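PDB 3TC8: leucine aminopeptidase from Parabacteroides distasonis, which probably acts as a zinc-dependent exopeptidase of the M28 family, removing residues from peptide N-termini, and may instead cyclise N-terminal glutamine. Local coordinates for residues Y53-L58 with R83-S88; L198-G203 with I247-Q252. All blocks are in the same frame, centred on the assembly; numbering follows the deposited sequence.

Contact 1 of 2, residues Y53-L58 with R83-S88; sequences YLASEL and RNIIGS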
loop_
_atom_site.group_PDB
_atom_site.type_symbol
_atom_site.label_atom_id
_atom_site.label_comp_id
_atom_site.label_asym_id
_atom_site.label_seq_id
_atom_site.Cartn_x
_atom_site.Cartn_y
_atom_site.Cartn_z
ATOM N N TYR A 53 -13.021 -5.699 9.176
ATOM C CA TYR A 53 -13.723 -5.072 8.068
ATOM C C TYR A 53 -13.033 -5.331 6.724
ATOM O O TYR A 53 -13.686 -5.718 5.755
ATOM C CB TYR A 53 -13.833 -3.572 8.357
ATOM C CG TYR A 53 -14.354 -2.779 7.178
ATOM C CD1 TYR A 53 -15.680 -2.786 6.815
ATOM C CD2 TYR A 53 -13.484 -2.077 6.390
ATOM C CE1 TYR A 53 -16.143 -2.108 5.707
ATOM C CE2 TYR A 53 -13.922 -1.377 5.229
ATOM C CZ TYR A 53 -15.271 -1.463 4.885
ATOM O OH TYR A 53 -15.752 -0.806 3.783
ATOM N N LEU A 54 -11.718 -5.179 6.672
ATOM C CA LEU A 54 -10.993 -5.408 5.438
ATOM C C LEU A 54 -11.101 -6.857 4.986
ATOM O O LEU A 54 -11.304 -7.144 3.805
ATOM C CB LEU A 54 -9.508 -5.024 5.616
ATOM C CG LEU A 54 -9.247 -3.549 5.856
ATOM C CD1 LEU A 54 -7.769 -3.312 6.143
ATOM C CD2 LEU A 54 -9.742 -2.675 4.698
ATOM N N ALA A 55 -10.973 -7.787 5.927
ATOM C CA ALA A 55 -11.098 -9.200 5.608
ATOM C C ALA A 55 -12.476 -9.525 5.033
ATOM O O ALA A 55 -12.620 -10.287 4.074
ATOM C CB ALA A 55 -10.798 -10.071 6.803
ATOM N N SER A 56 -13.521 -8.988 5.666
ATOM C CA SER A 56 -14.879 -9.243 5.197
ATOM C C SER A 56 -15.165 -8.628 3.835
ATOM O O SER A 56 -15.939 -9.207 3.062
ATOM C CB SER A 56 -15.927 -8.889 6.256
ATOM O OG SER A 56 -16.008 -7.541 6.452
ATOM N N GLU A 57 -14.572 -7.489 3.552
ATOM C CA GLU A 57 -14.782 -6.859 2.309
ATOM C C GLU A 57 -14.142 -7.744 1.156
ATOM O O GLU A 57 -14.778 -8.055 0.147
ATOM C CB GLU A 57 -14.288 -5.402 2.446
ATOM C CG GLU A 57 -14.842 -4.548 1.375
ATOM C CD GLU A 57 -16.355 -4.184 1.533
ATOM O OE1 GLU A 57 -16.959 -3.767 0.511
ATOM O OE2 GLU A 57 -16.940 -4.324 2.652
ATOM N N LEU A 58 -12.904 -8.240 1.380
ATOM C CA LEU A 58 -12.294 -9.114 0.380
ATOM C C LEU A 58 -13.111 -10.395 0.193
ATOM O O LEU A 58 -13.274 -10.884 -0.917
ATOM C CB LEU A 58 -10.837 -9.439 0.752
ATOM C CG LEU A 58 -9.861 -8.279 0.667
ATOM C CD1 LEU A 58 -8.532 -8.762 1.273
ATOM C CD2 LEU A 58 -9.681 -7.749 -0.740
ATOM N N ARG A 83 -1.419 -8.626 11.771
ATOM C CA ARG A 83 -2.300 -9.403 10.927
ATOM C C ARG A 83 -2.148 -8.924 9.488
ATOM O O ARG A 83 -2.580 -7.834 9.131
ATOM C CB ARG A 83 -3.749 -9.256 11.396
ATOM C CG ARG A 83 -4.726 -9.936 10.497
ATOM C CD ARG A 83 -6.103 -10.148 11.029
ATOM N NE ARG A 83 -6.663 -8.932 11.642
ATOM C CZ ARG A 83 -7.950 -8.753 11.927
ATOM N NH1 ARG A 83 -8.867 -9.511 11.375
ATOM N NH2 ARG A 83 -8.291 -7.755 12.692
ATOM N N ASN A 84 -1.478 -9.730 8.666
ATOM C CA ASN A 84 -1.462 -9.506 7.221
ATOM C C ASN A 84 -2.714 -10.140 6.631
ATOM O O ASN A 84 -3.105 -11.224 7.032
ATOM C CB ASN A 84 -0.222 -10.116 6.569
ATOM C CG ASN A 84 1.081 -9.542 7.061
ATOM O OD1 ASN A 84 1.218 -8.332 7.246
ATOM N ND2 ASN A 84 2.092 -10.413 7.202
ATOM N N ILE A 85 -3.366 -9.435 5.717
ATOM C CA ILE A 85 -4.622 -9.883 5.141
ATOM C C ILE A 85 -4.436 -10.107 3.662
ATOM O O ILE A 85 -4.078 -9.196 2.939
ATOM C CB ILE A 85 -5.749 -8.891 5.448
ATOM C CG1 ILE A 85 -5.882 -8.619 6.950
ATOM C CG2 ILE A 85 -7.072 -9.330 4.827
ATOM C CD1 ILE A 85 -6.720 -7.433 7.324
ATOM N N ILE A 86 -4.688 -11.341 3.229
ATOM C CA ILE A 86 -4.448 -11.749 1.863
ATOM C C ILE A 86 -5.759 -12.193 1.211
ATOM O O ILE A 86 -6.441 -13.011 1.769
ATOM C CB ILE A 86 -3.443 -12.928 1.772
ATOM C CG1 ILE A 86 -2.100 -12.571 2.409
ATOM C CG2 ILE A 86 -3.266 -13.371 0.303
ATOM C CD1 ILE A 86 -1.838 -13.059 3.763
ATOM N N GLY A 87 -6.085 -11.604 0.069
ATOM C CA GLY A 87 -7.226 -12.053 -0.729
ATOM C C GLY A 87 -6.771 -12.525 -2.062
ATOM O O GLY A 87 -6.209 -11.785 -2.852
ATOM N N SER A 88 -7.040 -13.780 -2.361
ATOM C CA SER A 88 -6.560 -14.395 -3.605
ATOM C C SER A 88 -7.734 -14.694 -4.537
ATOM O O SER A 88 -8.712 -15.382 -4.154
ATOM C CB SER A 88 -5.814 -15.698 -3.329
ATOM O OG SER A 88 -4.712 -15.475 -2.467
#
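Ile-85 meets Leu-54, Ala-55 and Leu-58 in a purely apolar contact between helix 45-60 and strand 79-89. The two segments run almost parallel, 5° between their directions, with axes 8.8 Å apart at closest. From its CA, Ile-85 sends CB toward the helix, where the side chain divides. CG2, anti to the backbone N, takes the branch toward the later turn: it lies 3.9 Å from Leu-58 CD1 and 4.1 Å from Ala-55 CA. The other branch, CG1, is anti to the carbonyl carbon (chi1 -55°), and the extended step that follows brings its tip CD1 to 4.1 Å from Leu-54 CB. The two branches of Ile-85 thus reach residues one helical turn apart, Leu-54 and Leu-58. Leu-58 CD1 also reaches the strand backbone, 3.9 Å from Gly-87 N; a CB on that glycine would come only 3.1 Å from the same methyl, so the missing side chain permits this close approach. Ile-86 points its CB away from the helix, as strand alternation requires. Around the contact, Leu-54 touches Val-132 and Leu-136 of helix 125-144 as well as Phe-155 of strand 150-156, while Leu-58 reaches Val-65 of edge strand 64-73, so that helix 45-60 lies on the sheet beside helix 125-144.

Contact 2 of 2, residues L198-G203 with I247-Q252; sequences LLDMVG and ITDDHQ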
loop_
_atom_site.group_PDB
_atom_site.type_symbol
_atom_site.label_atom_id
_atom_site.label_comp_id
_atom_site.label_asym_id
_atom_site.label_seq_id
_atom_site.Cartn_x
_atom_site.Cartn_y
_atom_site.Cartn_z
ATOM N N LEU A 198 3.062 -2.237 -5.426
ATOM C CA LEU A 198 2.734 -1.605 -4.161
ATOM C C LEU A 198 2.122 -0.238 -4.423
ATOM O O LEU A 198 2.667 0.540 -5.183
ATOM C CB LEU A 198 4.018 -1.453 -3.347
ATOM C CG LEU A 198 3.953 -0.608 -2.073
ATOM C CD1 LEU A 198 2.947 -1.149 -1.063
ATOM C CD2 LEU A 198 5.319 -0.524 -1.438
ATOM N N LEU A 199 1.025 0.064 -3.743
ATOM C CA LEU A 199 0.436 1.383 -3.724
ATOM C C LEU A 199 0.673 1.950 -2.324
ATOM O O LEU A 199 0.235 1.342 -1.333
ATOM C CB LEU A 199 -1.060 1.343 -3.993
ATOM C CG LEU A 199 -1.517 0.651 -5.296
ATOM C CD1 LEU A 199 -3.023 0.759 -5.448
ATOM C CD2 LEU A 199 -0.754 1.208 -6.466
ATOM N N ASP A 200 1.259 3.114 -2.244
ATOM C CA ASP A 200 1.500 3.778 -0.959
ATOM C C ASP A 200 1.335 5.279 -1.152
ATOM O O ASP A 200 2.004 5.825 -2.012
ATOM C CB ASP A 200 2.907 3.415 -0.462
ATOM C CG ASP A 200 3.209 3.844 0.951
ATOM O OD1 ASP A 200 2.317 4.308 1.679
ATOM O OD2 ASP A 200 4.390 3.671 1.420
HETATM N N MSE A 201 0.447 5.923 -0.412
HETATM C CA MSE A 201 0.238 7.368 -0.591
HETATM C C MSE A 201 -0.130 7.732 -2.032
HETATM O O MSE A 201 0.571 8.489 -2.708
HETATM C CB MSE A 201 1.446 8.203 -0.060
HETATM C CG MSE A 201 1.648 8.024 1.450
HETATM SE SE MSE A 201 2.959 9.109 2.216
HETATM C CE MSE A 201 1.951 10.514 2.544
ATOM N N VAL A 202 -1.229 7.131 -2.447
ATOM C CA VAL A 202 -1.792 7.288 -3.775
ATOM C C VAL A 202 -3.111 8.057 -3.784
ATOM O O VAL A 202 -3.857 7.990 -4.752
ATOM C CB VAL A 202 -1.943 5.939 -4.498
ATOM C CG1 VAL A 202 -0.574 5.317 -4.759
ATOM C CG2 VAL A 202 -2.884 5.031 -3.773
ATOM N N GLY A 203 -3.383 8.817 -2.715
ATOM C CA GLY A 203 -4.610 9.557 -2.628
ATOM C C GLY A 203 -4.515 11.050 -2.575
ATOM O O GLY A 203 -5.556 11.727 -2.627
ATOM N N ILE A 247 13.229 4.884 -2.120
ATOM C CA ILE A 247 12.294 4.918 -1.014
ATOM C C ILE A 247 12.242 3.548 -0.328
ATOM O O ILE A 247 11.949 2.548 -0.953
ATOM C CB ILE A 247 10.902 5.359 -1.504
ATOM C CG1 ILE A 247 10.960 6.747 -2.154
ATOM C CG2 ILE A 247 9.903 5.321 -0.363
ATOM C CD1 ILE A 247 9.713 7.193 -2.885
ATOM N N THR A 248 12.469 3.527 0.993
ATOM C CA THR A 248 12.291 2.323 1.802
ATOM C C THR A 248 10.802 2.050 1.916
ATOM O O THR A 248 10.040 2.900 2.342
ATOM C CB THR A 248 12.867 2.535 3.214
ATOM O OG1 THR A 248 14.255 2.830 3.120
ATOM C CG2 THR A 248 12.600 1.318 4.089
ATOM N N ASP A 249 10.383 0.878 1.480
ATOM C CA ASP A 249 8.971 0.534 1.520
ATOM C C ASP A 249 8.795 -0.957 1.379
ATOM O O ASP A 249 9.769 -1.716 1.199
ATOM C CB ASP A 249 8.222 1.308 0.430
ATOM C CG ASP A 249 6.825 1.738 0.815
ATOM O OD1 ASP A 249 6.273 1.210 1.802
ATOM O OD2 ASP A 249 6.256 2.641 0.094
ATOM N N ASP A 250 7.559 -1.443 1.495
ATOM C CA ASP A 250 7.326 -2.854 1.574
ATOM C C ASP A 250 7.861 -3.630 0.380
ATOM O O ASP A 250 8.211 -4.792 0.501
ATOM C CB ASP A 250 5.801 -3.124 1.712
ATOM C CG ASP A 250 5.176 -2.693 3.064
ATOM O OD1 ASP A 250 5.612 -3.218 4.074
ATOM O OD2 ASP A 250 4.245 -1.874 3.067
ATOM N N HIS A 251 7.870 -2.988 -0.795
ATOM C CA HIS A 251 8.319 -3.696 -2.007
ATOM C C HIS A 251 9.760 -4.186 -1.926
ATOM O O HIS A 251 10.071 -5.248 -2.483
ATOM C CB HIS A 251 8.112 -2.815 -3.249
ATOM C CG HIS A 251 8.960 -1.596 -3.322
ATOM N ND1 HIS A 251 9.074 -0.722 -2.261
ATOM C CD2 HIS A 251 9.726 -1.115 -4.334
ATOM C CE1 HIS A 251 9.892 0.250 -2.618
ATOM N NE2 HIS A 251 10.292 0.040 -3.876
ATOM N N GLN A 252 10.617 -3.494 -1.169
ATOM C CA GLN A 252 12.013 -3.967 -1.081
ATOM C C GLN A 252 12.110 -5.340 -0.425
ATOM O O GLN A 252 12.975 -6.126 -0.758
ATOM C CB GLN A 252 12.921 -2.983 -0.393
ATOM C CG GLN A 252 12.833 -2.950 1.055
ATOM C CD GLN A 252 13.658 -1.795 1.606
ATOM O OE1 GLN A 252 13.467 -0.663 1.179
ATOM N NE2 GLN A 252 14.496 -2.069 2.619
#
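Beside the zinc site, the last part of strand 195-200 meets the loop leading into helix 250-258, and Asp-200 faces Asp-249 there. Asp-200 OD2 lies 2.5 Å from Asp-249 OD2 and 3.1 Å from Asp-249 OD1, the carboxylate planes turned 56° from each other. Asp-200 extends its CG anti to the backbone N (chi1 -171°), which carries the acid off the strand toward the loop. Asp-249 OD1 also accepts a hydrogen bond from Asp-250 N at 3.0 Å, on its anti side and 32° out of the carboxylate plane. Next to Asp-249, one methyl carries the rest of the contact: Leu-198 CD2 lies 3.5 Å from Asp-249 CG, 3.6 Å from His-251 N, and 3.8 Å from His-251 ND1, approaching the imidazole obliquely. His-251 NE2 is hydrogen-bonded to Glu-212, and Asp-250 OD1 to Thr-179. With an alanine in place of Asp-249, Asp-200 OD2 would probably lose its close carboxylate neighbour and Asp-250 N its acceptor at the start of the helix. Asp-264 brings a further acid close to Asp-249, while Asp-200 touches the zinc ligand Asp-127 and sits about 6 Å, at nearest, from the metal. One acid from a strand and one from the loop before a helix, set close behind the zinc site, are consistent with the active-site architecture of M28 peptidases and related glutaminyl cyclases.

From the N terminus, the chain leaves helix 45-60, forms strand 64-73 and returns in strand 79-89, where contact 1 closes a loop of 24 intervening residues. Contact 2 opens only at strand 195-200 and closes at residues 247-252, after an excursion through helix 213-233; the two loops follow in series, neither nested nor crossed. Both reach the same mixed sheet, in which strands 150-156 and 96-102 separate strand 79-89 from strand 195-200. Their centres lie 19 Å apart and their nearest atoms about 7 Å. Contact 1 lies on the sheet face shared with helix 125-144, whereas contact 2 uses the opposite face, since Leu-199 turns toward that helix and Leu-198 away from it.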